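Local coordinates for catabolite activation-like protein (Xanthomonas campestris pv. campestris, PDB 3IWZ) that acts as a homodimeric global transcription regulator of virulence genes whose DNA binding is apparently abolished when it binds cyclic di-GMP, at residues V188-L193 with C199-A204. Numbering follows the deposited sequence.
Sequences VSRQEL and CSREMA
Arg190 and Arg201 meet where the two helices of the predicted helix-turn-helix motif, 190-197 and 201-213, begin; in the CRP family the second of these is the recognition helix. The backbones come nearest at Gln191 and Arg201, whose CA atoms are 5.1 Å apart, and no hydrogen bond joins the two segments.

The aliphatic parts of Arg190 and Gln191 meet the carbonyl oxygen and NH1 of Arg201. The Arg190 chain bends at chi2 and chi3 and runs over the first turn of the second helix, its CG lying 3.1 Å from Arg201 O. Arg201 crosses it at about a right angle: CG anti to the backbone N (chi1 154°) and an extended chain as far as NE carry the guanidinium back across to the first helix. There NH1 approaches CG of Gln191 at 3.4 Å, the two side chains running side by side in the same direction. Deeper in, the methyl of Ala204 rests 4.0 Å from Arg190 O and also touches Ala194. Leu193 CD2 lies 4.4 Å from Ala204 O, and the Leu193 side chain also touches Ile164 of helix 160-172.

A serine occupies the N-cap position just before each helix, Ser189 and Ser200. Ser200 OG accepts a hydrogen bond from Met203 N (3.0 Å), which caps the first turn of the second helix.

Two like charges also come together, which would probably cost electrostatic energy. The Arg201 guanidinium is sandwiched between Gln191 CD on one face and Arg190 NE on the other. The guanidinium planes stand 80° apart, with Arg201 NH1 at the edge of the Arg190 group, 3.8 Å from Arg190 NE.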
loop_
_atom_site.group_PDB
_atom_site.type_symbol
_atom_site.label_atom_id
_atom_site.label_comp_id
_atom_site.label_asym_id
_atom_site.label_seq_id
_atom_site.Cartn_x
_atom_site.Cartn_y
_atom_site.Cartn_z
ATOM N N VAL D 188 -19.107 -1.916 -15.785
ATOM C CA VAL D 188 -18.080 -0.960 -15.386
ATOM C C VAL D 188 -18.061 0.218 -16.360
ATOM O O VAL D 188 -17.748 0.057 -17.539
ATOM C CB VAL D 188 -16.668 -1.601 -15.360
ATOM C CG1 VAL D 188 -15.628 -0.548 -15.009
ATOM C CG2 VAL D 188 -16.621 -2.724 -14.336
ATOM N N SER D 189 -18.405 1.398 -15.855
ATOM C CA SER D 189 -18.430 2.609 -16.662
ATOM C C SER D 189 -17.044 2.963 -17.198
ATOM O O SER D 189 -16.024 2.623 -16.592
ATOM C CB SER D 189 -18.986 3.768 -15.830
ATOM O OG SER D 189 -18.469 3.740 -14.510
ATOM N N ARG D 190 -17.018 3.639 -18.343
ATOM C CA ARG D 190 -15.767 4.045 -18.972
ATOM C C ARG D 190 -14.956 4.902 -18.004
ATOM O O ARG D 190 -13.726 4.861 -17.996
ATOM C CB ARG D 190 -16.057 4.828 -20.262
ATOM C CG ARG D 190 -14.821 5.427 -20.918
ATOM C CD ARG D 190 -14.899 5.393 -22.449
ATOM N NE ARG D 190 -15.834 6.358 -23.022
ATOM C CZ ARG D 190 -15.981 6.565 -24.330
ATOM N NH1 ARG D 190 -15.255 5.871 -25.199
ATOM N NH2 ARG D 190 -16.843 7.471 -24.774
ATOM N N GLN D 191 -15.664 5.675 -17.186
ATOM C CA GLN D 191 -15.035 6.543 -16.198
ATOM C C GLN D 191 -14.287 5.713 -15.158
ATOM O O GLN D 191 -13.111 5.958 -14.898
ATOM C CB GLN D 191 -16.104 7.412 -15.523
ATOM C CG GLN D 191 -16.744 8.421 -16.477
ATOM C CD GLN D 191 -18.185 8.751 -16.118
ATOM O OE1 GLN D 191 -19.065 7.882 -16.164
ATOM N NE2 GLN D 191 -18.436 10.012 -15.764
ATOM N N GLU D 192 -14.968 4.727 -14.574
ATOM C CA GLU D 192 -14.367 3.860 -13.560
ATOM C C GLU D 192 -13.202 3.043 -14.098
ATOM O O GLU D 192 -12.226 2.804 -13.388
ATOM C CB GLU D 192 -15.415 2.914 -12.963
ATOM C CG GLU D 192 -16.057 3.434 -11.681
ATOM C CD GLU D 192 -15.054 3.593 -10.545
ATOM O OE1 GLU D 192 -14.513 2.568 -10.076
ATOM O OE2 GLU D 192 -14.807 4.743 -10.122
ATOM N N LEU D 193 -13.303 2.611 -15.350
ATOM C CA LEU D 193 -12.233 1.831 -15.953
ATOM C C LEU D 193 -10.970 2.678 -15.972
ATOM O O LEU D 193 -9.893 2.229 -15.563
ATOM C CB LEU D 193 -12.596 1.437 -17.381
ATOM C CG LEU D 193 -11.748 0.291 -17.929
ATOM C CD1 LEU D 193 -11.978 -0.941 -17.069
ATOM C CD2 LEU D 193 -12.121 0.007 -19.374
ATOM N N CYS D 199 -5.791 6.049 -16.283
ATOM C CA CYS D 199 -5.691 6.639 -17.617
ATOM C C CYS D 199 -6.887 7.559 -17.831
ATOM O O CYS D 199 -7.851 7.516 -17.067
ATOM C CB CYS D 199 -5.672 5.551 -18.701
ATOM S SG CYS D 199 -7.225 4.654 -18.926
ATOM N N SER D 200 -6.828 8.391 -18.866
ATOM C CA SER D 200 -7.924 9.315 -19.149
ATOM C C SER D 200 -9.188 8.562 -19.545
ATOM O O SER D 200 -9.123 7.506 -20.177
ATOM C CB SER D 200 -7.532 10.284 -20.266
ATOM O OG SER D 200 -7.274 9.598 -21.480
ATOM N N ARG D 201 -10.336 9.109 -19.155
ATOM C CA ARG D 201 -11.632 8.514 -19.468
ATOM C C ARG D 201 -11.725 8.247 -20.962
ATOM O O ARG D 201 -12.362 7.293 -21.399
ATOM C CB ARG D 201 -12.756 9.460 -19.031
ATOM C CG ARG D 201 -14.058 9.305 -19.805
ATOM C CD ARG D 201 -15.065 10.329 -19.334
ATOM N NE ARG D 201 -16.266 10.366 -20.160
ATOM C CZ ARG D 201 -17.072 9.330 -20.372
ATOM N NH1 ARG D 201 -16.810 8.149 -19.824
ATOM N NH2 ARG D 201 -18.156 9.482 -21.120
ATOM N N GLU D 202 -11.078 9.114 -21.734
ATOM C CA GLU D 202 -11.050 9.007 -23.183
ATOM C C GLU D 202 -10.196 7.823 -23.646
ATOM O O GLU D 202 -10.696 6.935 -24.341
ATOM C CB GLU D 202 -10.518 10.314 -23.787
ATOM C CG GLU D 202 -9.526 11.061 -22.896
ATOM C CD GLU D 202 -10.109 12.335 -22.302
ATOM O OE1 GLU D 202 -10.360 13.285 -23.078
ATOM O OE2 GLU D 202 -10.314 12.392 -21.068
ATOM N N MET D 203 -8.921 7.803 -23.258
ATOM C CA MET D 203 -8.025 6.715 -23.654
ATOM C C MET D 203 -8.666 5.377 -23.328
ATOM O O MET D 203 -8.623 4.448 -24.132
ATOM C CB MET D 203 -6.678 6.817 -22.932
ATOM C CG MET D 203 -5.465 6.535 -23.827
ATOM S SD MET D 203 -5.568 4.983 -24.770
ATOM C CE MET D 203 -4.003 5.013 -25.677
ATOM N N ALA D 204 -9.268 5.285 -22.147
ATOM C CA ALA D 204 -9.919 4.053 -21.731
ATOM C C ALA D 204 -10.962 3.657 -22.766
ATOM O O ALA D 204 -11.236 2.474 -22.963
ATOM C CB ALA D 204 -10.574 4.235 -20.372
#